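Local coordinates for protein ElaA (Escherichia coli, PDB 5Z6N) that probably transfers an acetyl group from acetyl coenzyme A to an amine, acting as a GNAT-type N-acetyltransferase, at residues B[52-56]-B[57-61]; B[92-95]-B[96-100]; B[23-27]-B[28-32]; B[118-121]-B[122-126]. All coordinates share one frame; numbering follows the deposited sequence.

Contact 1: B[52-56]-B[57-61]; sequences LGWKN and DELVA
G53 and A61 are tied by the backbone: G53 N reaches A61 O at 2.6 Å, while G53 O takes the N-H of V60 at 2.8 Å and, weakly, that of A61. V60 and A61 both face G53, a classic beta bulge. Nearer the turn, K55 N donates to E58 O at 2.8 Å, in the carbonyl plane and almost straight (169°).

Apolar contacts gather about L59. Its CB sits over one face of the six-membered ring of W54, 3.9 Å from the centroid, a CH-pi contact for which the broad indole is well suited. L59 CG lies anti to the backbone N (chi1 176°), and the branch it carries, CD1, reaches L52 CB at 3.5 Å. This leucine also packs on L20 and L23 of helix 14-31. On the turn side, K55 CB rests on V60 CG2 at 3.9 Å.

N56 and D57 make the bend with positive phi angles, which asparagine and aspartate tolerate better than most residues. Strands 49-54 and 59-67 thus form a tight antiparallel beta hairpin with a bulge, part of the central sheet of the GNAT fold.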
loop_
_atom_site.group_PDB
_atom_site.type_symbol
_atom_site.label_atom_id
_atom_site.label_comp_id
_atom_site.label_asym_id
_atom_site.label_seq_id
_atom_site.Cartn_x
_atom_site.Cartn_y
_atom_site.Cartn_z
ATOM N N LEU B 52 4.620 15.164 -3.977
ATOM C CA LEU B 52 4.797 14.835 -2.570
ATOM C C LEU B 52 5.161 16.096 -1.803
ATOM O O LEU B 52 6.056 16.842 -2.218
ATOM C CB LEU B 52 5.899 13.780 -2.378
ATOM C CG LEU B 52 6.024 12.618 -3.371
ATOM C CD1 LEU B 52 7.283 11.808 -3.144
ATOM C CD2 LEU B 52 4.831 11.730 -3.280
ATOM N N GLY B 53 4.474 16.329 -0.688
ATOM C CA GLY B 53 4.855 17.397 0.216
ATOM C C GLY B 53 5.591 16.839 1.416
ATOM O O GLY B 53 5.036 16.021 2.157
ATOM N N TRP B 54 6.840 17.254 1.619
ATOM C CA TRP B 54 7.679 16.727 2.688
ATOM C C TRP B 54 7.925 17.791 3.749
ATOM O O TRP B 54 8.289 18.927 3.427
ATOM C CB TRP B 54 9.013 16.219 2.138
ATOM C CG TRP B 54 8.908 14.910 1.417
ATOM C CD1 TRP B 54 8.818 14.719 0.069
ATOM C CD2 TRP B 54 8.882 13.606 2.009
ATOM N NE1 TRP B 54 8.736 13.376 -0.214
ATOM C CE2 TRP B 54 8.774 12.671 0.961
ATOM C CE3 TRP B 54 8.943 13.139 3.326
ATOM C CZ2 TRP B 54 8.720 11.298 1.188
ATOM C CZ3 TRP B 54 8.888 11.779 3.550
ATOM C CH2 TRP B 54 8.780 10.873 2.487
ATOM N N LYS B 55 7.735 17.417 5.012
ATOM C CA LYS B 55 8.032 18.270 6.162
ATOM C C LYS B 55 9.012 17.504 7.046
ATOM O O LYS B 55 8.603 16.798 7.973
ATOM C CB LYS B 55 6.758 18.653 6.925
ATOM C CG LYS B 55 7.006 19.592 8.088
ATOM C CD LYS B 55 5.709 20.096 8.706
ATOM C CE LYS B 55 5.923 21.439 9.375
ATOM N NZ LYS B 55 7.116 22.150 8.813
ATOM N N ASN B 56 10.306 17.638 6.740
ATOM C CA ASN B 56 11.381 16.997 7.493
ATOM C C ASN B 56 11.448 15.476 7.556
ATOM O O ASN B 56 11.597 14.902 8.639
ATOM C CB ASN B 56 11.451 17.557 8.915
ATOM C CG ASN B 56 11.358 19.071 8.948
ATOM O OD1 ASN B 56 12.173 19.773 8.342
ATOM N ND2 ASN B 56 10.354 19.583 9.644
ATOM N N ASP B 57 11.341 14.825 6.398
ATOM C CA ASP B 57 11.382 13.362 6.289
ATOM C C ASP B 57 10.020 12.854 6.761
ATOM O O ASP B 57 9.898 11.775 7.345
ATOM C CB ASP B 57 12.516 12.655 7.028
ATOM C CG ASP B 57 13.883 13.066 6.521
ATOM O OD1 ASP B 57 14.101 14.276 6.291
ATOM O OD2 ASP B 57 14.740 12.176 6.353
ATOM N N GLU B 58 8.981 13.640 6.490
ATOM C CA GLU B 58 7.609 13.237 6.754
ATOM C C GLU B 58 6.749 13.656 5.574
ATOM O O GLU B 58 6.796 14.816 5.153
ATOM C CB GLU B 58 7.080 13.858 8.050
ATOM C CG GLU B 58 5.758 13.266 8.513
ATOM C CD GLU B 58 5.754 12.927 9.989
ATOM O OE1 GLU B 58 5.405 11.778 10.329
ATOM O OE2 GLU B 58 6.093 13.814 10.799
ATOM N N LEU B 59 5.981 12.712 5.035
ATOM C CA LEU B 59 5.144 12.966 3.868
ATOM C C LEU B 59 3.786 13.456 4.351
ATOM O O LEU B 59 2.984 12.673 4.874
ATOM C CB LEU B 59 5.000 11.712 3.015
ATOM C CG LEU B 59 4.058 11.924 1.835
ATOM C CD1 LEU B 59 4.682 12.856 0.822
ATOM C CD2 LEU B 59 3.712 10.611 1.203
ATOM N N VAL B 60 3.528 14.750 4.167
ATOM C CA VAL B 60 2.368 15.420 4.735
ATOM C C VAL B 60 1.441 15.981 3.663
ATOM O O VAL B 60 0.509 16.719 3.984
ATOM C CB VAL B 60 2.802 16.527 5.716
ATOM C CG1 VAL B 60 3.638 15.932 6.845
ATOM C CG2 VAL B 60 3.582 17.606 4.984
ATOM N N ALA B 61 1.673 15.644 2.395
ATOM C CA ALA B 61 0.837 16.104 1.294
ATOM C C ALA B 61 1.162 15.275 0.062
ATOM O O ALA B 61 2.326 14.943 -0.172
ATOM C CB ALA B 61 1.056 17.594 1.003
#

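Contact 2: B[92-95]-B[96-100]; sequences GQQL and MSKTL
Q93 O is gripped twice by S97: the backbone N lies 3.3 Å away and OG 2.8 Å away, the hydroxyl arriving in the carbonyl plane on a lone pair while the N-H comes from above that plane. OG stands between the backbone N and the carbonyl carbon of its own residue (chi1 48°), which turns it back toward the preceding turn. With an alanine here, the N-H bond would remain, but Q93 O would probably lose its in-plane donor.

Two residues on, T99 repeats the device. Its OG1 donates to L95 O at 2.8 Å and its N to the same oxygen at 3.0 Å, from opposite faces of the carbonyl plane. The two side chains run alongside each other, with L95 CD1 at 3.5 Å from T99 OG1; both face the sheet, touching I51 and A63. Threonine fits here because the helix itself satisfies its hydroxyl.

K98 lies beside Q94, pointing the same way, its NZ 3.8 Å from Q94 CB; the lysine also makes a cation-pi contact with W4. In helix 91-106, small hydroxyl side chains therefore spend their polarity on backbone carbonyls, which probably lets T99 be buried against the sheet at little polar cost.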
loop_
_atom_site.group_PDB
_atom_site.type_symbol
_atom_site.label_atom_id
_atom_site.label_comp_id
_atom_site.label_asym_id
_atom_site.label_seq_id
_atom_site.Cartn_x
_atom_site.Cartn_y
_atom_site.Cartn_z
ATOM N N GLY B 92 -3.272 22.492 1.642
ATOM C CA GLY B 92 -4.083 21.902 0.589
ATOM C C GLY B 92 -4.172 22.792 -0.634
ATOM O O GLY B 92 -4.083 22.317 -1.770
ATOM N N GLN B 93 -4.339 24.099 -0.418
ATOM C CA GLN B 93 -4.304 25.053 -1.520
ATOM C C GLN B 93 -2.945 25.058 -2.210
ATOM O O GLN B 93 -2.865 25.297 -3.421
ATOM C CB GLN B 93 -4.666 26.448 -1.002
ATOM C CG GLN B 93 -4.319 27.603 -1.927
ATOM C CD GLN B 93 -2.954 28.193 -1.629
ATOM O OE1 GLN B 93 -2.632 28.487 -0.476
ATOM N NE2 GLN B 93 -2.142 28.367 -2.666
ATOM N N GLN B 94 -1.871 24.783 -1.466
ATOM C CA GLN B 94 -0.546 24.732 -2.077
ATOM C C GLN B 94 -0.368 23.464 -2.906
ATOM O O GLN B 94 0.193 23.509 -4.007
ATOM C CB GLN B 94 0.532 24.833 -0.999
ATOM C CG GLN B 94 0.787 26.249 -0.518
ATOM C CD GLN B 94 1.400 26.287 0.867
ATOM O OE1 GLN B 94 1.043 27.123 1.696
ATOM N NE2 GLN B 94 2.321 25.368 1.129
ATOM N N LEU B 95 -0.841 22.325 -2.395
ATOM C CA LEU B 95 -0.742 21.075 -3.145
ATOM C C LEU B 95 -1.485 21.168 -4.469
ATOM O O LEU B 95 -0.973 20.757 -5.518
ATOM C CB LEU B 95 -1.286 19.919 -2.301
ATOM C CG LEU B 95 -1.659 18.622 -3.020
ATOM C CD1 LEU B 95 -0.449 17.994 -3.688
ATOM C CD2 LEU B 95 -2.315 17.649 -2.062
ATOM N N MET B 96 -2.701 21.713 -4.438
ATOM C CA MET B 96 -3.534 21.767 -5.635
ATOM C C MET B 96 -2.899 22.635 -6.716
ATOM O O MET B 96 -2.760 22.210 -7.867
ATOM C CB MET B 96 -4.921 22.289 -5.267
ATOM C CG MET B 96 -5.741 21.315 -4.452
ATOM S SD MET B 96 -6.082 19.828 -5.408
ATOM C CE MET B 96 -6.950 20.543 -6.805
ATOM N N SER B 97 -2.501 23.856 -6.355
ATOM C CA SER B 97 -1.979 24.791 -7.348
ATOM C C SER B 97 -0.665 24.307 -7.954
ATOM O O SER B 97 -0.401 24.561 -9.134
ATOM C CB SER B 97 -1.802 26.171 -6.717
ATOM O OG SER B 97 -1.118 26.072 -5.481
ATOM N N LYS B 98 0.170 23.619 -7.172
ATOM C CA LYS B 98 1.400 23.071 -7.734
ATOM C C LYS B 98 1.118 21.864 -8.619
ATOM O O LYS B 98 1.859 21.613 -9.577
ATOM C CB LYS B 98 2.372 22.709 -6.613
ATOM C CG LYS B 98 2.781 23.905 -5.770
ATOM C CD LYS B 98 3.932 23.573 -4.837
ATOM C CE LYS B 98 4.511 24.838 -4.212
ATOM N NZ LYS B 98 3.567 25.496 -3.261
ATOM N N THR B 99 0.052 21.115 -8.319
ATOM C CA THR B 99 -0.331 19.975 -9.145
ATOM C C THR B 99 -0.982 20.419 -10.447
ATOM O O THR B 99 -0.837 19.744 -11.472
ATOM C CB THR B 99 -1.264 19.044 -8.358
ATOM O OG1 THR B 99 -0.593 18.577 -7.179
ATOM C CG2 THR B 99 -1.662 17.835 -9.185
ATOM N N LEU B 100 -1.680 21.554 -10.436
ATOM C CA LEU B 100 -2.192 22.111 -11.681
ATOM C C LEU B 100 -1.079 22.755 -12.499
ATOM O O LEU B 100 -1.090 22.675 -13.731
ATOM C CB LEU B 100 -3.303 23.118 -11.390
ATOM C CG LEU B 100 -4.596 22.484 -10.877
ATOM C CD1 LEU B 100 -5.581 23.560 -10.446
ATOM C CD2 LEU B 100 -5.203 21.591 -11.951
#

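Contact 3: B[23-27]-B[28-32]; sequences LRCAV and FVVEQ
V27 and F28 lie side by side and point the same way, V27 CG1 standing over one face of the phenyl ring, 4.2 Å from its centroid and 17° off the normal. F28 CG is anti to its own carbonyl carbon (chi1 -64°), which swings the ring back along the helix toward R24, whose CG approaches F28 CD2 at 4.3 Å. The F28 side chain also packs on I81 and on Y36 of the same chain. Were F28 an alanine, V27 CG1 would probably lose the ring face it packs on, and a gap would open beside Y36. The guanidinium of R24 is occupied by salt bridges to D43 and D38.

This end of helix 14-31 widens into a pi-type turn. C25 O accepts V30 N at 2.9 Å, nearly straight on, as well as V29 N at 3.1 Å from above its plane, and E31 N reaches back to A26 O at 3.3 Å.

Elsewhere on the helix, C25 SG meets V29 CB at 4.0 Å and V30 CG2 at 4.2 Å. Compact apolar residues suit this surface, for V29 and V30 pack on V29 and Y36 of the second subunit. E31 extends alongside V27, OE2 lying 3.8 Å from V27 CG2, while OE1 salt-bridges R87.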
loop_
_atom_site.group_PDB
_atom_site.type_symbol
_atom_site.label_atom_id
_atom_site.label_comp_id
_atom_site.label_asym_id
_atom_site.label_seq_id
_atom_site.Cartn_x
_atom_site.Cartn_y
_atom_site.Cartn_z
ATOM N N LEU B 23 0.900 6.551 3.418
ATOM C CA LEU B 23 0.068 7.704 3.733
ATOM C C LEU B 23 -1.291 7.616 3.047
ATOM O O LEU B 23 -2.303 8.029 3.626
ATOM C CB LEU B 23 0.817 8.981 3.343
ATOM C CG LEU B 23 0.318 10.381 3.694
ATOM C CD1 LEU B 23 -0.575 10.885 2.587
ATOM C CD2 LEU B 23 -0.395 10.412 5.042
ATOM N N ARG B 24 -1.337 7.057 1.835
ATOM C CA ARG B 24 -2.617 6.818 1.176
ATOM C C ARG B 24 -3.437 5.790 1.941
ATOM O O ARG B 24 -4.646 5.967 2.141
ATOM C CB ARG B 24 -2.393 6.361 -0.266
ATOM C CG ARG B 24 -2.280 7.492 -1.274
ATOM C CD ARG B 24 -1.421 7.079 -2.448
ATOM N NE ARG B 24 -2.029 5.992 -3.210
ATOM C CZ ARG B 24 -1.605 5.592 -4.404
ATOM N NH1 ARG B 24 -2.215 4.594 -5.026
ATOM N NH2 ARG B 24 -0.575 6.194 -4.981
ATOM N N CYS B 25 -2.796 4.701 2.368
ATOM C CA CYS B 25 -3.472 3.711 3.197
ATOM C C CYS B 25 -3.991 4.341 4.484
ATOM O O CYS B 25 -5.136 4.112 4.890
ATOM C CB CYS B 25 -2.515 2.557 3.505
ATOM S SG CYS B 25 -3.278 1.121 4.288
ATOM N N ALA B 26 -3.156 5.165 5.126
ATOM C CA ALA B 26 -3.521 5.758 6.408
ATOM C C ALA B 26 -4.738 6.670 6.297
ATOM O O ALA B 26 -5.457 6.868 7.282
ATOM C CB ALA B 26 -2.335 6.535 6.974
ATOM N N VAL B 27 -4.992 7.224 5.116
ATOM C CA VAL B 27 -6.064 8.200 4.956
ATOM C C VAL B 27 -7.304 7.645 4.269
ATOM O O VAL B 27 -8.432 7.867 4.727
ATOM C CB VAL B 27 -5.581 9.407 4.131
ATOM C CG1 VAL B 27 -6.760 10.268 3.726
ATOM C CG2 VAL B 27 -4.568 10.217 4.929
ATOM N N PHE B 28 -7.109 6.927 3.160
ATOM C CA PHE B 28 -8.239 6.489 2.350
ATOM C C PHE B 28 -8.690 5.098 2.779
ATOM O O PHE B 28 -9.845 4.739 2.530
ATOM C CB PHE B 28 -7.913 6.474 0.856
ATOM C CG PHE B 28 -7.613 7.829 0.289
ATOM C CD1 PHE B 28 -8.525 8.868 0.410
ATOM C CD2 PHE B 28 -6.425 8.062 -0.377
ATOM C CE1 PHE B 28 -8.249 10.116 -0.114
ATOM C CE2 PHE B 28 -6.148 9.305 -0.909
ATOM C CZ PHE B 28 -7.060 10.336 -0.773
ATOM N N VAL B 29 -7.825 4.310 3.402
ATOM C CA VAL B 29 -8.192 2.984 3.881
ATOM C C VAL B 29 -8.530 3.000 5.365
ATOM O O VAL B 29 -9.628 2.613 5.765
ATOM C CB VAL B 29 -7.072 1.966 3.574
ATOM C CG1 VAL B 29 -7.386 0.626 4.218
ATOM C CG2 VAL B 29 -6.902 1.804 2.071
ATOM N N VAL B 30 -7.595 3.467 6.194
ATOM C CA VAL B 30 -7.705 3.363 7.645
ATOM C C VAL B 30 -8.641 4.375 8.292
ATOM O O VAL B 30 -9.577 4.006 9.011
ATOM C CB VAL B 30 -6.319 3.525 8.294
ATOM C CG1 VAL B 30 -6.420 3.378 9.796
ATOM C CG2 VAL B 30 -5.354 2.499 7.729
ATOM N N GLU B 31 -8.387 5.661 8.039
ATOM C CA GLU B 31 -9.094 6.718 8.754
ATOM C C GLU B 31 -10.466 6.903 8.116
ATOM O O GLU B 31 -11.443 7.221 8.807
ATOM C CB GLU B 31 -8.290 8.020 8.728
ATOM C CG GLU B 31 -9.095 9.300 8.542
ATOM C CD GLU B 31 -8.203 10.507 8.322
ATOM O OE1 GLU B 31 -8.605 11.622 8.711
ATOM O OE2 GLU B 31 -7.102 10.330 7.763
ATOM N N GLN B 32 -10.563 6.716 6.805
ATOM C CA GLN B 32 -11.834 6.845 6.110
ATOM C C GLN B 32 -12.629 5.544 6.091
ATOM O O GLN B 32 -13.674 5.484 5.434
ATOM C CB GLN B 32 -11.614 7.366 4.685
ATOM C CG GLN B 32 -11.726 8.886 4.604
ATOM C CD GLN B 32 -11.203 9.473 3.308
ATOM O OE1 GLN B 32 -11.225 8.826 2.260
ATOM N NE2 GLN B 32 -10.732 10.714 3.374
#

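Contact 4: B[118-121]-B[122-126]; sequences AHLQ and NFYQS
A type I beta turn, A118 to Q121, leads from strand 112-117 into the short helix 121-124 of this GNAT domain, with L120 at the N-cap. The turn is closed by Q121 N bonding to A118 O at 3.0 Å. Leucine has no polar side-chain atom with which to cap the helix start, and a water takes up part of that task: it accepts from N122 N at 2.7 Å and donates to H119 O, with a weak further bond to N122 OD1. L120 O in turn receives two weak bonds, from F123 N and Y124 N, that start the helix; Q125 N to Q121 O, at 2.9 Å, is the firmer one.

L120 serves the contact with carbon instead. It runs alongside Y124, pointing the same way, and L120 CB touches Y124 CE2 at 3.6 Å, while L120 CD1 lies 3.9 Å from Y124 OH. Y124 CG is anti to its carbonyl carbon (chi1 -66°), which sends the ring back toward the N-cap residue. The tyrosine is buried, resting on L114 and A116 of the strand before the turn and on M146; a large flat side chain suits this place, where helix meets sheet.

Q121 and Q125, one helical turn apart, also pack on P131 and M146. Long, flexible amides can bridge such a step: the two extended chains cross, their amide planes 76° apart, and Q121 NE2 donates to Q125 OE1 at 3.2 Å from 50° above the acceptor's carbonyl plane.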
loop_
_atom_site.group_PDB
_atom_site.type_symbol
_atom_site.label_atom_id
_atom_site.label_comp_id
_atom_site.label_asym_id
_atom_site.label_seq_id
_atom_site.Cartn_x
_atom_site.Cartn_y
_atom_site.Cartn_z
ATOM N N ALA B 118 -18.376 15.431 -2.135
ATOM C CA ALA B 118 -19.327 16.529 -2.238
ATOM C C ALA B 118 -18.933 17.677 -1.318
ATOM O O ALA B 118 -18.969 18.842 -1.725
ATOM C CB ALA B 118 -20.741 16.048 -1.919
ATOM N N HIS B 119 -18.536 17.367 -0.078
ATOM C CA HIS B 119 -18.254 18.429 0.881
ATOM C C HIS B 119 -17.010 19.225 0.511
ATOM O O HIS B 119 -16.858 20.359 0.976
ATOM C CB HIS B 119 -18.133 17.859 2.305
ATOM C CG HIS B 119 -16.902 17.036 2.540
ATOM N ND1 HIS B 119 -16.722 15.785 1.990
ATOM C CD2 HIS B 119 -15.790 17.287 3.272
ATOM C CE1 HIS B 119 -15.552 15.302 2.374
ATOM N NE2 HIS B 119 -14.966 16.195 3.150
ATOM N N LEU B 120 -16.135 18.678 -0.333
ATOM C CA LEU B 120 -14.949 19.386 -0.799
ATOM C C LEU B 120 -15.203 20.214 -2.055
ATOM O O LEU B 120 -14.242 20.687 -2.671
ATOM C CB LEU B 120 -13.812 18.400 -1.084
ATOM C CG LEU B 120 -13.407 17.335 -0.068
ATOM C CD1 LEU B 120 -12.441 16.364 -0.734
ATOM C CD2 LEU B 120 -12.788 17.959 1.171
ATOM N N GLN B 121 -16.465 20.402 -2.446
ATOM C CA GLN B 121 -16.757 20.972 -3.759
ATOM C C GLN B 121 -16.341 22.437 -3.852
ATOM O O GLN B 121 -15.724 22.848 -4.841
ATOM C CB GLN B 121 -18.245 20.811 -4.069
ATOM C CG GLN B 121 -18.692 21.433 -5.371
ATOM C CD GLN B 121 -20.098 21.024 -5.736
ATOM O OE1 GLN B 121 -20.528 19.912 -5.433
ATOM N NE2 GLN B 121 -20.833 21.929 -6.382
ATOM N N ASN B 122 -16.669 23.241 -2.837
ATOM C CA ASN B 122 -16.368 24.669 -2.888
ATOM C C ASN B 122 -14.871 24.953 -2.860
ATOM O O ASN B 122 -14.453 26.038 -3.278
ATOM C CB ASN B 122 -17.049 25.397 -1.729
ATOM C CG ASN B 122 -18.458 25.829 -2.064
ATOM O OD1 ASN B 122 -19.410 25.457 -1.380
ATOM N ND2 ASN B 122 -18.602 26.613 -3.127
ATOM N N PHE B 123 -14.063 24.010 -2.370
ATOM C CA PHE B 123 -12.617 24.204 -2.316
ATOM C C PHE B 123 -11.976 23.932 -3.671
ATOM O O PHE B 123 -11.004 24.598 -4.044
ATOM C CB PHE B 123 -12.016 23.310 -1.221
ATOM C CG PHE B 123 -10.515 23.131 -1.309
ATOM C CD1 PHE B 123 -9.670 23.990 -0.633
ATOM C CD2 PHE B 123 -9.959 22.069 -2.008
ATOM C CE1 PHE B 123 -8.298 23.835 -0.691
ATOM C CE2 PHE B 123 -8.586 21.902 -2.066
ATOM C CZ PHE B 123 -7.754 22.787 -1.403
ATOM N N TYR B 124 -12.502 22.962 -4.417
ATOM C CA TYR B 124 -12.012 22.722 -5.769
ATOM C C TYR B 124 -12.572 23.728 -6.764
ATOM O O TYR B 124 -11.919 24.020 -7.772
ATOM C CB TYR B 124 -12.353 21.298 -6.219
ATOM C CG TYR B 124 -11.640 20.221 -5.437
ATOM C CD1 TYR B 124 -10.255 20.144 -5.432
ATOM C CD2 TYR B 124 -12.352 19.275 -4.710
ATOM C CE1 TYR B 124 -9.595 19.157 -4.718
ATOM C CE2 TYR B 124 -11.703 18.285 -3.995
ATOM C CZ TYR B 124 -10.324 18.229 -4.003
ATOM O OH TYR B 124 -9.673 17.242 -3.293
ATOM N N GLN B 125 -13.772 24.259 -6.511
ATOM C CA GLN B 125 -14.299 25.328 -7.353
ATOM C C GLN B 125 -13.491 26.611 -7.228
ATOM O O GLN B 125 -13.590 27.476 -8.105
ATOM C CB GLN B 125 -15.764 25.607 -7.013
ATOM C CG GLN B 125 -16.740 24.623 -7.628
ATOM C CD GLN B 125 -18.165 24.822 -7.144
ATOM O OE1 GLN B 125 -19.103 24.241 -7.687
ATOM N NE2 GLN B 125 -18.336 25.651 -6.125
ATOM N N SER B 126 -12.701 26.758 -6.164
ATOM C CA SER B 126 -11.812 27.904 -6.018
ATOM C C SER B 126 -10.522 27.750 -6.814
ATOM O O SER B 126 -9.680 28.655 -6.785
ATOM C CB SER B 126 -11.479 28.136 -4.541
ATOM O OG SER B 126 -10.254 27.519 -4.188
HETATM O O HOH W 1 -18.179 22.577 -0.744
#

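Overall arrangement
Along the chain the order is contact 3, contact 1, contact 2, contact 4, all within one GNAT domain built round a mixed beta sheet. Contact 1 is the hairpin of strands 49-54 and 59-67; contact 3, at the end of helix 14-31, lies about 16 Å away between centres and touches it where L23 CG meets L59 O. Contacts 2 and 4 have centres about 13 Å apart and meet through M96 and G92 against F123 and Y124. Contacts 1 and 4 are farthest apart, about 24 Å between centres. Helix 91-106 makes the beta-alpha-beta crossover between strands 75-82 and 112-117, so contacts 2 and 4 pack together beside that part of the sheet, while contact 3 also faces the second subunit.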